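Heat-inducible transcription repressor HrcA (Thermotoga maritima, PDB 1STZ) probably represses class I heat-shock genes, the grpE-dnaK-dnaJ and groELS operons, by binding DNA as a transcriptional regulator. Local coordinates at residues Glu188-Phe193 with Gly215-Ile220; Val150-Val155 with Leu160-Leu165; Tyr24-Glu29 with Asn57-Leu62; Lys34-Ser39 with Tyr69-Ser74; Asn125-Leu130 with Val304-Ser309. One frame throughout, in Å; residues are numbered along the deposited sequence.

The five contacts spread along an elongated chain. Contacts 3 and 4 lie together in the N-terminal winged-helix part, their centres about 11 Å apart, and touch where Met59 and the 24-29 helix pack on Val37. Contacts 1 and 2 form a second pair, also with centres about 11 Å apart, at the far end: Asn192 ND2 and Glu188 OE2 probably hydrogen-bond to the backbone of Val150 and Leu152. Between the pairs, contact 5 sits near the middle of the chain, and contacts 1 and 2 are nested in the long loop it closes. The centres of contacts 2 and 3 are about 62 Å apart, so the presumed DNA-binding end is remote from the hairpin.

Contact 1 of 5, residues Glu188-Phe193 with Gly215-Ile220; sequences ERQLNF and GFLRLI
Helices 188-193 and 215-220 cross at -52° with their axes 11.9 Å apart at closest approach, and Leu191 and Leu217 bring their CA atoms nearest, at 8.0 Å. That wide spacing is filled by branched side chains. Leu191 points toward the other helix and slides past Leu217 in the opposite direction, its CD2 coming within 3.5 Å of Leu217 CD1, a tight approach for two methyls. The same CD2 lies 3.9 Å from Ile220 CG2, while the other methyl, CD1, faces Ile220 CG1 at 4.1 Å, so both branches of the leucine are used. Gln190 has its CG opposite the backbone N (chi1 -171°) and an extended chain beyond, which brings OE1 slantwise to Leu217 CD2, 3.7 Å away. On the side of Leu191 next to strand 149-154, Val150 and Leu152 add to the packing. The contact is thus buried and aliphatic with a polar amide at its exposed margin, joining the helices through van der Waals packing and burial of apolar surface, without directional bonds between them.

Contact 2 of 5, residues Val150-Val155 with Leu160-Leu165; sequences VMLIPV and LIFSIL
The ring of Phe162 takes Leu152 CD2 at its edge, close to the ring plane, 3.6 Å from Phe162 CD1; Val150 CG1 approaches Phe162 CE1 obliquely at 3.6 Å. Leu152 CD2 also meets Leu160 CD2, making one apolar face of an antiparallel hairpin. Met151 with Ser163 and Ile153 with Ile161 are the hydrogen-bonded pairs, the straightest bond running from Ile153 N to Ile161 O at 2.8 Å (175°). On their face, Met151 bends at chi2 (110°) and chi3, folding SD to 3.6 Å from Leu165 CD2 and past Ser163 OG, a buried hydroxyl with no partner in the model. Shortening Met151 to an alanine removes SD and CE, which would probably open a gap beside Leu165 and thin the packing at the subunit interface. Val155 CG1 covers Ile161 CD1 at 3.7 Å. Strand 169-177 pairs with the other edge of the central strand 159-166; helix 184-195 packs on Leu152, and helix 215-224 on Leu152 and Phe162, whereas Met151, Ile153 and Val155 pack against a second subunit.

Contact 3 of 5, residues Tyr24-Glu29 with Asn57-Leu62; sequences YCIVRE and NDMKKL
This is a small, buried helix-to-helix contact in the N-terminal winged-helix part of the repressor, a variant of the helix-turn-helix fold: three helices, 17-33, 39-45 and 52-64, followed by the two-stranded wing of 68-69 and 78-79. It joins the first helix to the third, which in winged-helix proteins is usually the one that reads the DNA, and so contributes to the hydrophobic core beneath that helix. The backbones stay well apart, with the closest CA atoms, those of Ile26 and Met59, 9.5 Å from each other. Of residues 24-29, Ile26 alone bridges the space to 57-62. Ile26 points toward helix 52-64 and enters between Met59 and Leu62, residues one turn apart. With CG1 opposite the carbonyl carbon (chi1 -74°) and CD1 continuing outward (chi2 158°), the isoleucine presents its terminal methyl to both. Val42 of helix 39-45 also packs on Ile26, so all three helices meet around this residue. Leu62 in turn rests on Val22 and Leu23 of the first helix, and Asp58 of the same turn forms a salt bridge with Arg18, adding a polar tie between the two helices beside the apolar one. Ile26 and Leu62 meet tip to tip, CD1 to CD1 at 4.1 Å, while Ile26 CD1 approaches Met59 at its CG, at 4.0 Å.

Contact 4 of 5, residues Lys34-Ser39 with Tyr69-Ser74; sequences KKPVSS and YQPHTS
Pro36 carries this contact, its CB directed toward the loop of 69-74. From the ring's CB the nearest partner is Ser74 OG, 3.6 Å away, a hydroxyl lying against a carbon. One atom farther, CG meets two groups: Pro71 CG at 3.9 Å and, more loosely, the same Ser74 OG at 4.1 Å. The two prolines meet at their CG atoms, crossing obliquely. Ser74 OG also makes a weak hydrogen bond to Gly76 N, in addition to its contacts with Pro36. Ile78 of strand 78-79 packs on both prolines, completing a small apolar patch at the surface, and Val37 pairs through its backbone with Arg77. Just downstream, Ser38 caps helix 39-45 through its OG and Arg41 N. The arrangement joins the linker between the first two helices to the loop between strands 68-69 and 78-79, the wing of a winged-helix fold.

Contact 5 of 5, residues Asn125-Leu130 with Val304-Ser309; sequences NLLARL and VYLFTS
In what is consistent with a GAF-like domain, helix 116-131 packs on one face of a five-stranded antiparallel sheet, with Leu127 as the helix's contribution and Val304 and Leu306 of strand 299-309 as the sheet's. The two strand residues are separated by one position, so both point to the helix side, while Tyr305 between them points away. Leu127 spreads its two methyls over the pair. Its CD1 meets Val304 CG1 tip to tip at 4.1 Å, and CD2 crosses Leu306 at its branching carbon, CG, also at 4.1 Å. Chi1 of Leu127 (-148°) lies off the staggered position, with chi2 near trans (-154°), and with these torsions the fork straddles both strand residues. Val304 has CG1 opposite its backbone N (chi1 -177°), which aims that methyl at the leucine. The contact is wholly apolar, made by van der Waals packing. Beside it, Val135 of strand 134-138 touches both Leu127 and Leu306, and Val320 and Phe321 of helix 314-334 also touch Leu127. Within the sheet, strand 299-309 is central, flanked by 134-138 and 287-296, and the helices 116-131 and 314-334 pack together on the face that bears Val304 and Leu306.

Contact 1 of 5, residues Glu188-Phe193 with Gly215-Ile220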
# COMPACT_ATOMS: atom_id res chain seq x y z
N GLU A 188 -1.52 34.66 -20.09
CA GLU A 188 -1.02 33.33 -20.40
C GLU A 188 -0.33 33.35 -21.74
O GLU A 188 0.67 32.68 -21.94
CB GLU A 188 -2.17 32.33 -20.43
CG GLU A 188 -1.78 30.88 -20.67
CD GLU A 188 -3.00 29.97 -20.65
OE1 GLU A 188 -3.95 30.25 -21.40
OE2 GLU A 188 -3.02 29.00 -19.87
N ARG A 189 -0.89 34.12 -22.68
CA ARG A 189 -0.25 34.29 -23.97
C ARG A 189 1.12 34.90 -23.78
O ARG A 189 2.10 34.38 -24.29
CB ARG A 189 -1.09 35.14 -24.90
CG ARG A 189 -2.24 34.40 -25.52
CD ARG A 189 -3.21 35.33 -26.20
NE ARG A 189 -4.42 34.64 -26.63
CZ ARG A 189 -5.63 35.19 -26.68
NH1 ARG A 189 -5.82 36.46 -26.34
NH2 ARG A 189 -6.65 34.46 -27.09
N GLN A 190 1.17 36.00 -23.03
CA GLN A 190 2.43 36.68 -22.72
C GLN A 190 3.45 35.71 -22.13
O GLN A 190 4.59 35.67 -22.59
CB GLN A 190 2.20 37.83 -21.74
CG GLN A 190 3.42 38.72 -21.54
CD GLN A 190 3.16 39.90 -20.63
OE1 GLN A 190 2.57 39.75 -19.55
NE2 GLN A 190 3.62 41.07 -21.04
N LEU A 191 3.04 34.94 -21.13
CA LEU A 191 3.93 33.99 -20.48
C LEU A 191 4.47 32.95 -21.47
O LEU A 191 5.65 32.61 -21.44
CB LEU A 191 3.21 33.28 -19.31
CG LEU A 191 2.87 34.16 -18.10
CD1 LEU A 191 1.93 33.42 -17.16
CD2 LEU A 191 4.12 34.57 -17.38
N ASN A 192 3.60 32.46 -22.36
CA ASN A 192 4.01 31.47 -23.36
C ASN A 192 4.98 32.01 -24.42
O ASN A 192 5.89 31.31 -24.85
CB ASN A 192 2.78 30.82 -24.02
CG ASN A 192 2.27 29.63 -23.23
OD1 ASN A 192 2.94 28.60 -23.17
ND2 ASN A 192 1.12 29.77 -22.59
N PHE A 193 4.80 33.27 -24.82
CA PHE A 193 5.73 33.93 -25.74
C PHE A 193 7.12 34.01 -25.13
O PHE A 193 8.10 33.77 -25.81
CB PHE A 193 5.27 35.35 -26.06
CG PHE A 193 4.00 35.43 -26.85
CD1 PHE A 193 3.27 36.62 -26.90
CD2 PHE A 193 3.51 34.31 -27.55
CE1 PHE A 193 2.10 36.70 -27.62
CE2 PHE A 193 2.34 34.40 -28.28
CZ PHE A 193 1.64 35.59 -28.32
N GLY A 215 4.28 42.86 -11.49
CA GLY A 215 4.21 42.18 -10.21
C GLY A 215 3.82 40.72 -10.33
O GLY A 215 4.35 39.88 -9.61
N PHE A 216 2.88 40.43 -11.22
CA PHE A 216 2.43 39.06 -11.45
C PHE A 216 3.52 38.24 -12.14
O PHE A 216 3.71 37.07 -11.81
CB PHE A 216 1.14 39.01 -12.27
CG PHE A 216 0.54 37.64 -12.35
CD1 PHE A 216 -0.21 37.13 -11.30
CD2 PHE A 216 0.75 36.84 -13.46
CE1 PHE A 216 -0.76 35.87 -11.36
CE2 PHE A 216 0.22 35.56 -13.52
CZ PHE A 216 -0.53 35.08 -12.47
N LEU A 217 4.22 38.85 -13.08
CA LEU A 217 5.31 38.20 -13.80
C LEU A 217 6.47 37.87 -12.86
O LEU A 217 7.16 36.86 -13.05
CB LEU A 217 5.78 39.07 -14.97
CG LEU A 217 5.03 38.91 -16.30
CD1 LEU A 217 5.59 37.72 -17.07
CD2 LEU A 217 3.54 38.72 -16.11
N ARG A 218 6.67 38.70 -11.84
CA ARG A 218 7.68 38.45 -10.80
C ARG A 218 7.28 37.24 -9.95
O ARG A 218 8.14 36.48 -9.50
CB ARG A 218 7.81 39.68 -9.89
CG ARG A 218 9.24 40.09 -9.54
CD ARG A 218 9.33 41.50 -8.92
NE ARG A 218 8.55 42.47 -9.69
CZ ARG A 218 8.01 43.58 -9.21
NH1 ARG A 218 8.15 43.94 -7.94
NH2 ARG A 218 7.32 44.37 -10.03
N LEU A 219 5.98 37.10 -9.71
CA LEU A 219 5.45 35.96 -8.98
C LEU A 219 5.78 34.69 -9.74
O LEU A 219 6.29 33.73 -9.16
CB LEU A 219 3.93 36.08 -8.81
CG LEU A 219 3.24 35.48 -7.57
CD1 LEU A 219 1.76 35.18 -7.87
CD2 LEU A 219 3.93 34.25 -7.03
N ILE A 220 5.49 34.69 -11.04
CA ILE A 220 5.75 33.52 -11.89
C ILE A 220 7.23 33.13 -11.89
O ILE A 220 7.55 31.95 -11.83
CB ILE A 220 5.20 33.73 -13.35
CG1 ILE A 220 3.83 33.07 -13.51
CG2 ILE A 220 6.15 33.15 -14.41
CD1 ILE A 220 2.75 33.67 -12.64

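Contact 2 of 5, residues Val150-Val155 with Leu160-Leu165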
# COMPACT_ATOMS: atom_id res chain seq x y z
N VAL A 150 2.98 27.01 -20.77
CA VAL A 150 2.66 27.63 -19.49
C VAL A 150 1.15 27.76 -19.37
O VAL A 150 0.52 28.37 -20.22
CB VAL A 150 3.28 29.02 -19.35
CG1 VAL A 150 2.92 29.65 -18.01
CG2 VAL A 150 4.79 28.94 -19.53
N MET A 151 0.58 27.19 -18.32
CA MET A 151 -0.86 27.22 -18.09
C MET A 151 -1.19 28.14 -16.92
O MET A 151 -0.56 28.04 -15.86
CB MET A 151 -1.38 25.82 -17.80
CG MET A 151 -1.22 24.81 -18.94
SD MET A 151 0.03 23.56 -18.56
CE MET A 151 1.36 24.27 -19.07
N LEU A 152 -2.13 29.06 -17.14
CA LEU A 152 -2.78 29.84 -16.09
C LEU A 152 -4.29 29.60 -16.13
O LEU A 152 -4.97 30.22 -16.92
CB LEU A 152 -2.56 31.32 -16.30
CG LEU A 152 -1.21 31.98 -16.08
CD1 LEU A 152 -1.40 33.47 -16.27
CD2 LEU A 152 -0.63 31.70 -14.72
N ILE A 153 -4.80 28.72 -15.28
CA ILE A 153 -6.22 28.32 -15.31
C ILE A 153 -7.08 28.98 -14.20
O ILE A 153 -6.94 28.63 -13.05
CB ILE A 153 -6.31 26.79 -15.17
CG1 ILE A 153 -5.59 26.12 -16.35
CG2 ILE A 153 -7.75 26.33 -15.10
CD1 ILE A 153 -4.29 25.56 -15.99
N PRO A 154 -7.96 29.91 -14.53
CA PRO A 154 -8.86 30.46 -13.50
C PRO A 154 -9.90 29.42 -13.05
O PRO A 154 -10.74 29.03 -13.85
CB PRO A 154 -9.55 31.65 -14.20
CG PRO A 154 -8.94 31.74 -15.57
CD PRO A 154 -8.18 30.51 -15.85
N VAL A 155 -9.83 28.98 -11.79
CA VAL A 155 -10.84 28.07 -11.24
C VAL A 155 -12.01 28.81 -10.61
O VAL A 155 -13.12 28.29 -10.58
CB VAL A 155 -10.25 27.04 -10.25
CG1 VAL A 155 -9.24 26.15 -10.96
CG2 VAL A 155 -9.62 27.70 -9.02
N LEU A 160 -6.53 30.86 -8.95
CA LEU A 160 -5.88 30.60 -10.23
C LEU A 160 -4.94 29.42 -10.05
O LEU A 160 -4.29 29.33 -9.03
CB LEU A 160 -5.06 31.83 -10.62
CG LEU A 160 -4.62 32.03 -12.07
CD1 LEU A 160 -4.48 33.52 -12.38
CD2 LEU A 160 -3.31 31.33 -12.34
N ILE A 161 -4.85 28.53 -11.03
CA ILE A 161 -3.84 27.49 -10.98
C ILE A 161 -2.79 27.68 -12.07
O ILE A 161 -3.09 27.71 -13.25
CB ILE A 161 -4.46 26.07 -11.03
CG1 ILE A 161 -5.26 25.81 -9.76
CG2 ILE A 161 -3.36 25.03 -11.15
CD1 ILE A 161 -6.13 24.57 -9.80
N PHE A 162 -1.54 27.84 -11.63
CA PHE A 162 -0.40 27.97 -12.53
C PHE A 162 0.30 26.63 -12.61
O PHE A 162 0.35 25.89 -11.64
CB PHE A 162 0.56 29.05 -12.01
CG PHE A 162 1.94 28.99 -12.63
CD1 PHE A 162 2.19 29.60 -13.86
CD2 PHE A 162 2.98 28.34 -11.99
CE1 PHE A 162 3.46 29.55 -14.43
CE2 PHE A 162 4.23 28.29 -12.56
CZ PHE A 162 4.47 28.90 -13.78
N SER A 163 0.87 26.33 -13.77
CA SER A 163 1.77 25.20 -13.94
C SER A 163 2.51 25.30 -15.26
O SER A 163 2.21 26.14 -16.09
CB SER A 163 1.02 23.86 -13.87
OG SER A 163 -0.07 23.85 -14.77
N ILE A 164 3.53 24.46 -15.42
CA ILE A 164 4.22 24.38 -16.69
C ILE A 164 4.20 22.94 -17.15
O ILE A 164 4.12 22.03 -16.34
CB ILE A 164 5.67 24.90 -16.61
CG1 ILE A 164 6.51 24.05 -15.65
CG2 ILE A 164 5.68 26.35 -16.18
CD1 ILE A 164 7.96 24.47 -15.58
N LEU A 165 4.28 22.76 -18.46
CA LEU A 165 4.42 21.45 -19.05
C LEU A 165 5.88 21.29 -19.43
O LEU A 165 6.49 22.20 -19.96
CB LEU A 165 3.60 21.34 -20.33
CG LEU A 165 2.62 20.18 -20.38
CD1 LEU A 165 3.37 18.86 -20.23
CD2 LEU A 165 1.53 20.33 -19.30

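Contact 3 of 5, residues Tyr24-Glu29 with Asn57-Leu62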
# COMPACT_ATOMS: atom_id res chain seq x y z
N TYR A 24 29.20 -17.81 4.65
CA TYR A 24 27.87 -17.34 4.34
C TYR A 24 27.00 -17.29 5.60
O TYR A 24 26.32 -16.29 5.86
CB TYR A 24 27.25 -18.25 3.29
CG TYR A 24 25.92 -17.81 2.80
CD1 TYR A 24 24.76 -18.43 3.23
CD2 TYR A 24 25.81 -16.75 1.91
CE1 TYR A 24 23.54 -18.03 2.77
CE2 TYR A 24 24.59 -16.34 1.45
CZ TYR A 24 23.46 -16.98 1.89
OH TYR A 24 22.25 -16.55 1.44
N CYS A 25 27.05 -18.34 6.41
CA CYS A 25 26.22 -18.39 7.62
C CYS A 25 26.63 -17.34 8.64
O CYS A 25 25.77 -16.70 9.24
CB CYS A 25 26.22 -19.78 8.25
SG CYS A 25 25.11 -20.91 7.39
N ILE A 26 27.94 -17.17 8.83
CA ILE A 26 28.47 -16.18 9.76
C ILE A 26 27.94 -14.79 9.42
O ILE A 26 27.42 -14.09 10.28
CB ILE A 26 30.03 -16.19 9.73
CG1 ILE A 26 30.56 -17.43 10.47
CG2 ILE A 26 30.62 -14.92 10.35
CD1 ILE A 26 31.96 -17.83 10.07
N VAL A 27 28.08 -14.39 8.16
CA VAL A 27 27.64 -13.08 7.70
C VAL A 27 26.13 -12.91 7.84
O VAL A 27 25.66 -11.89 8.31
CB VAL A 27 28.05 -12.81 6.23
CG1 VAL A 27 27.55 -11.46 5.78
CG2 VAL A 27 29.56 -12.85 6.08
N ARG A 28 25.38 -13.94 7.47
CA ARG A 28 23.93 -13.91 7.59
C ARG A 28 23.52 -13.78 9.05
O ARG A 28 22.64 -13.00 9.40
CB ARG A 28 23.35 -15.20 7.00
CG ARG A 28 21.84 -15.20 6.87
CD ARG A 28 21.25 -16.59 6.74
NE ARG A 28 21.14 -17.04 5.35
CZ ARG A 28 20.23 -16.60 4.48
NH1 ARG A 28 19.35 -15.66 4.84
NH2 ARG A 28 20.20 -17.08 3.24
N GLU A 29 24.17 -14.55 9.91
CA GLU A 29 23.92 -14.47 11.34
C GLU A 29 24.34 -13.11 11.92
O GLU A 29 23.67 -12.60 12.79
CB GLU A 29 24.64 -15.61 12.08
CG GLU A 29 24.38 -15.67 13.58
CD GLU A 29 22.91 -15.86 13.94
OE1 GLU A 29 22.56 -15.66 15.12
OE2 GLU A 29 22.11 -16.21 13.04
N ASN A 57 38.42 -24.61 12.55
CA ASN A 57 39.52 -24.69 11.59
C ASN A 57 39.21 -23.94 10.30
O ASN A 57 40.09 -23.37 9.68
CB ASN A 57 39.84 -26.15 11.24
CG ASN A 57 40.74 -26.81 12.25
OD1 ASN A 57 40.34 -27.76 12.93
ND2 ASN A 57 41.97 -26.31 12.36
N ASP A 58 37.94 -23.98 9.89
CA ASP A 58 37.48 -23.24 8.73
C ASP A 58 37.49 -21.76 9.03
O ASP A 58 37.83 -20.95 8.17
CB ASP A 58 36.06 -23.66 8.34
CG ASP A 58 35.98 -25.10 7.92
OD1 ASP A 58 37.02 -25.69 7.57
OD2 ASP A 58 34.90 -25.74 7.91
N MET A 59 37.13 -21.41 10.26
CA MET A 59 37.12 -20.02 10.72
C MET A 59 38.53 -19.45 10.86
O MET A 59 38.71 -18.23 10.73
CB MET A 59 36.35 -19.91 12.04
CG MET A 59 34.82 -19.97 11.83
SD MET A 59 33.86 -20.18 13.32
CE MET A 59 33.80 -18.52 13.86
N LYS A 60 39.51 -20.31 11.10
CA LYS A 60 40.91 -19.90 11.13
C LYS A 60 41.36 -19.57 9.71
O LYS A 60 42.02 -18.56 9.47
CB LYS A 60 41.79 -21.00 11.74
CG LYS A 60 42.52 -20.62 13.04
CD LYS A 60 41.58 -20.68 14.26
CE LYS A 60 40.82 -19.37 14.49
NZ LYS A 60 39.38 -19.46 14.07
N LYS A 61 41.00 -20.44 8.76
CA LYS A 61 41.28 -20.21 7.35
C LYS A 61 40.60 -18.94 6.83
O LYS A 61 41.17 -18.19 6.05
CB LYS A 61 40.87 -21.42 6.52
CG LYS A 61 41.22 -21.31 5.04
CD LYS A 61 41.03 -22.66 4.33
CE LYS A 61 41.75 -22.71 2.99
NZ LYS A 61 41.56 -24.03 2.31
N LEU A 62 39.37 -18.69 7.27
CA LEU A 62 38.61 -17.52 6.81
C LEU A 62 39.26 -16.23 7.29
O LEU A 62 39.32 -15.23 6.55
CB LEU A 62 37.17 -17.60 7.32
CG LEU A 62 36.28 -18.64 6.62
CD1 LEU A 62 34.93 -18.72 7.32
CD2 LEU A 62 36.10 -18.31 5.14

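Contact 4 of 5, residues Lys34-Ser39 with Tyr69-Ser74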
# COMPACT_ATOMS: atom_id res chain seq x y z
N LYS A 34 23.75 -9.23 15.00
CA LYS A 34 24.73 -8.14 15.15
C LYS A 34 25.66 -8.38 16.32
O LYS A 34 25.99 -7.46 17.06
CB LYS A 34 24.01 -6.79 15.24
CG LYS A 34 23.11 -6.60 14.02
CD LYS A 34 22.48 -5.25 13.90
CE LYS A 34 21.65 -5.20 12.62
NZ LYS A 34 20.56 -6.22 12.63
N LYS A 35 26.09 -9.62 16.46
CA LYS A 35 27.07 -10.01 17.46
C LYS A 35 28.09 -10.97 16.85
O LYS A 35 27.79 -11.64 15.86
CB LYS A 35 26.36 -10.66 18.66
CG LYS A 35 25.56 -9.68 19.51
CD LYS A 35 25.41 -10.14 20.97
CE LYS A 35 26.69 -9.94 21.78
NZ LYS A 35 26.42 -9.93 23.26
N PRO A 36 29.29 -11.03 17.41
CA PRO A 36 30.29 -11.98 16.92
C PRO A 36 29.73 -13.41 16.87
O PRO A 36 29.04 -13.79 17.80
CB PRO A 36 31.43 -11.84 17.93
CG PRO A 36 31.26 -10.49 18.53
CD PRO A 36 29.79 -10.22 18.53
N VAL A 37 30.00 -14.14 15.80
CA VAL A 37 29.44 -15.47 15.57
C VAL A 37 30.47 -16.57 15.82
O VAL A 37 31.49 -16.64 15.13
CB VAL A 37 28.90 -15.61 14.14
CG1 VAL A 37 28.27 -16.98 13.93
CG2 VAL A 37 27.90 -14.49 13.81
N SER A 38 30.19 -17.42 16.80
CA SER A 38 31.10 -18.51 17.16
C SER A 38 30.87 -19.76 16.32
O SER A 38 29.88 -19.85 15.59
CB SER A 38 30.92 -18.85 18.63
OG SER A 38 29.64 -19.43 18.85
N SER A 39 31.79 -20.71 16.42
CA SER A 39 31.66 -22.01 15.77
C SER A 39 30.36 -22.71 16.21
O SER A 39 29.62 -23.25 15.38
CB SER A 39 32.86 -22.90 16.11
OG SER A 39 32.95 -23.11 17.52
N TYR A 69 37.22 -11.15 11.21
CA TYR A 69 38.16 -10.81 12.28
C TYR A 69 37.60 -11.12 13.67
O TYR A 69 36.43 -11.32 13.84
CB TYR A 69 38.58 -9.34 12.19
CG TYR A 69 37.57 -8.31 12.64
CD1 TYR A 69 37.61 -7.78 13.92
CD2 TYR A 69 36.59 -7.83 11.77
CE1 TYR A 69 36.68 -6.82 14.33
CE2 TYR A 69 35.66 -6.86 12.17
CZ TYR A 69 35.72 -6.37 13.44
OH TYR A 69 34.81 -5.43 13.83
N GLN A 70 38.50 -11.12 14.65
CA GLN A 70 38.15 -11.39 16.04
C GLN A 70 38.20 -10.07 16.82
O GLN A 70 39.27 -9.53 17.04
CB GLN A 70 39.13 -12.40 16.63
CG GLN A 70 38.87 -12.71 18.08
CD GLN A 70 39.91 -13.61 18.70
OE1 GLN A 70 39.59 -14.41 19.57
NE2 GLN A 70 41.17 -13.47 18.28
N PRO A 71 37.04 -9.55 17.24
CA PRO A 71 36.97 -8.28 17.99
C PRO A 71 38.00 -8.11 19.13
O PRO A 71 38.93 -7.31 18.98
CB PRO A 71 35.54 -8.26 18.53
CG PRO A 71 34.77 -9.04 17.55
CD PRO A 71 35.69 -10.10 16.99
N HIS A 72 37.84 -8.80 20.25
CA HIS A 72 38.82 -8.72 21.33
C HIS A 72 39.31 -10.13 21.67
O HIS A 72 40.23 -10.65 21.04
CB HIS A 72 38.24 -8.05 22.60
CG HIS A 72 37.44 -6.81 22.34
ND1 HIS A 72 36.32 -6.79 21.54
CD2 HIS A 72 37.57 -5.55 22.84
CE1 HIS A 72 35.81 -5.57 21.53
NE2 HIS A 72 36.55 -4.80 22.31
N THR A 73 38.65 -10.74 22.66
CA THR A 73 38.98 -12.03 23.24
C THR A 73 37.86 -13.04 22.97
O THR A 73 37.89 -14.17 23.47
CB THR A 73 39.16 -11.86 24.76
OG1 THR A 73 39.63 -13.08 25.35
CG2 THR A 73 37.81 -11.60 25.46
N SER A 74 36.88 -12.62 22.17
CA SER A 74 35.65 -13.37 21.96
C SER A 74 35.89 -14.58 21.06
O SER A 74 36.70 -14.52 20.14
CB SER A 74 34.55 -12.45 21.40
OG SER A 74 33.82 -13.05 20.35

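Contact 5 of 5, residues Asn125-Leu130 with Val304-Ser309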
# COMPACT_ATOMS: atom_id res chain seq x y z
N ASN A 125 10.75 7.68 -0.83
CA ASN A 125 10.17 7.33 0.44
C ASN A 125 9.86 5.84 0.60
O ASN A 125 10.05 5.30 1.70
CB ASN A 125 8.98 8.22 0.72
CG ASN A 125 9.41 9.64 1.17
OD1 ASN A 125 9.87 9.83 2.29
ND2 ASN A 125 9.34 10.60 0.26
N LEU A 126 9.42 5.17 -0.46
CA LEU A 126 9.16 3.74 -0.37
C LEU A 126 10.50 2.97 -0.24
O LEU A 126 10.62 2.03 0.54
CB LEU A 126 8.39 3.23 -1.58
CG LEU A 126 8.02 1.74 -1.52
CD1 LEU A 126 7.07 1.45 -0.37
CD2 LEU A 126 7.38 1.27 -2.81
N LEU A 127 11.48 3.39 -1.03
CA LEU A 127 12.81 2.82 -1.01
C LEU A 127 13.45 2.96 0.39
O LEU A 127 13.98 1.99 0.92
CB LEU A 127 13.70 3.51 -2.06
CG LEU A 127 14.82 2.78 -2.80
CD1 LEU A 127 15.91 3.75 -3.28
CD2 LEU A 127 15.43 1.64 -2.10
N ALA A 128 13.42 4.16 0.96
CA ALA A 128 13.95 4.43 2.30
C ALA A 128 13.25 3.59 3.36
O ALA A 128 13.88 2.99 4.23
CB ALA A 128 13.80 5.91 2.65
N ARG A 129 11.92 3.56 3.30
CA ARG A 129 11.14 2.81 4.27
C ARG A 129 11.42 1.31 4.27
O ARG A 129 11.60 0.72 5.33
CB ARG A 129 9.66 3.04 4.04
CG ARG A 129 8.79 2.34 5.04
CD ARG A 129 7.42 2.94 5.15
NE ARG A 129 6.76 3.04 3.85
CZ ARG A 129 5.45 3.20 3.68
NH1 ARG A 129 4.63 3.27 4.73
NH2 ARG A 129 4.95 3.30 2.45
N LEU A 130 11.47 0.71 3.09
CA LEU A 130 11.60 -0.74 2.96
C LEU A 130 13.01 -1.26 3.24
O LEU A 130 13.18 -2.43 3.53
CB LEU A 130 11.19 -1.18 1.55
CG LEU A 130 9.76 -0.91 1.12
CD1 LEU A 130 9.49 -1.59 -0.21
CD2 LEU A 130 8.76 -1.35 2.19
N VAL A 304 20.44 7.61 -8.47
CA VAL A 304 19.81 7.28 -7.20
C VAL A 304 20.84 6.62 -6.28
O VAL A 304 21.60 5.77 -6.72
CB VAL A 304 18.65 6.29 -7.40
CG1 VAL A 304 17.94 5.99 -6.08
CG2 VAL A 304 17.66 6.84 -8.42
N TYR A 305 20.82 7.00 -5.01
CA TYR A 305 21.73 6.48 -4.00
C TYR A 305 20.95 6.02 -2.78
O TYR A 305 20.09 6.74 -2.29
CB TYR A 305 22.72 7.56 -3.56
CG TYR A 305 23.52 8.13 -4.69
CD1 TYR A 305 23.03 9.18 -5.44
CD2 TYR A 305 24.78 7.63 -5.01
CE1 TYR A 305 23.77 9.72 -6.48
CE2 TYR A 305 25.51 8.15 -6.04
CZ TYR A 305 25.01 9.20 -6.78
OH TYR A 305 25.76 9.75 -7.81
N LEU A 306 21.25 4.81 -2.31
CA LEU A 306 20.76 4.28 -1.04
C LEU A 306 21.94 4.03 -0.09
O LEU A 306 22.81 3.19 -0.36
CB LEU A 306 20.09 2.93 -1.31
CG LEU A 306 19.07 2.31 -0.35
CD1 LEU A 306 19.32 0.84 -0.19
CD2 LEU A 306 18.90 3.00 0.98
N PHE A 307 21.96 4.72 1.03
CA PHE A 307 22.98 4.55 2.04
C PHE A 307 22.36 3.84 3.23
O PHE A 307 21.31 4.24 3.71
CB PHE A 307 23.51 5.90 2.51
CG PHE A 307 24.25 6.66 1.45
CD1 PHE A 307 23.59 7.60 0.68
CD2 PHE A 307 25.61 6.48 1.28
CE1 PHE A 307 24.29 8.33 -0.30
CE2 PHE A 307 26.29 7.18 0.32
CZ PHE A 307 25.62 8.11 -0.48
N THR A 308 23.01 2.78 3.69
CA THR A 308 22.64 2.11 4.93
C THR A 308 23.89 1.83 5.69
O THR A 308 24.99 1.98 5.17
CB THR A 308 21.94 0.75 4.63
OG1 THR A 308 22.81 -0.09 3.86
CG2 THR A 308 20.70 0.93 3.75
N SER A 309 23.75 1.37 6.92
CA SER A 309 24.83 0.61 7.53
C SER A 309 25.24 -0.55 6.60
O SER A 309 24.40 -1.13 5.90
CB SER A 309 24.40 0.04 8.87
OG SER A 309 25.43 -0.78 9.38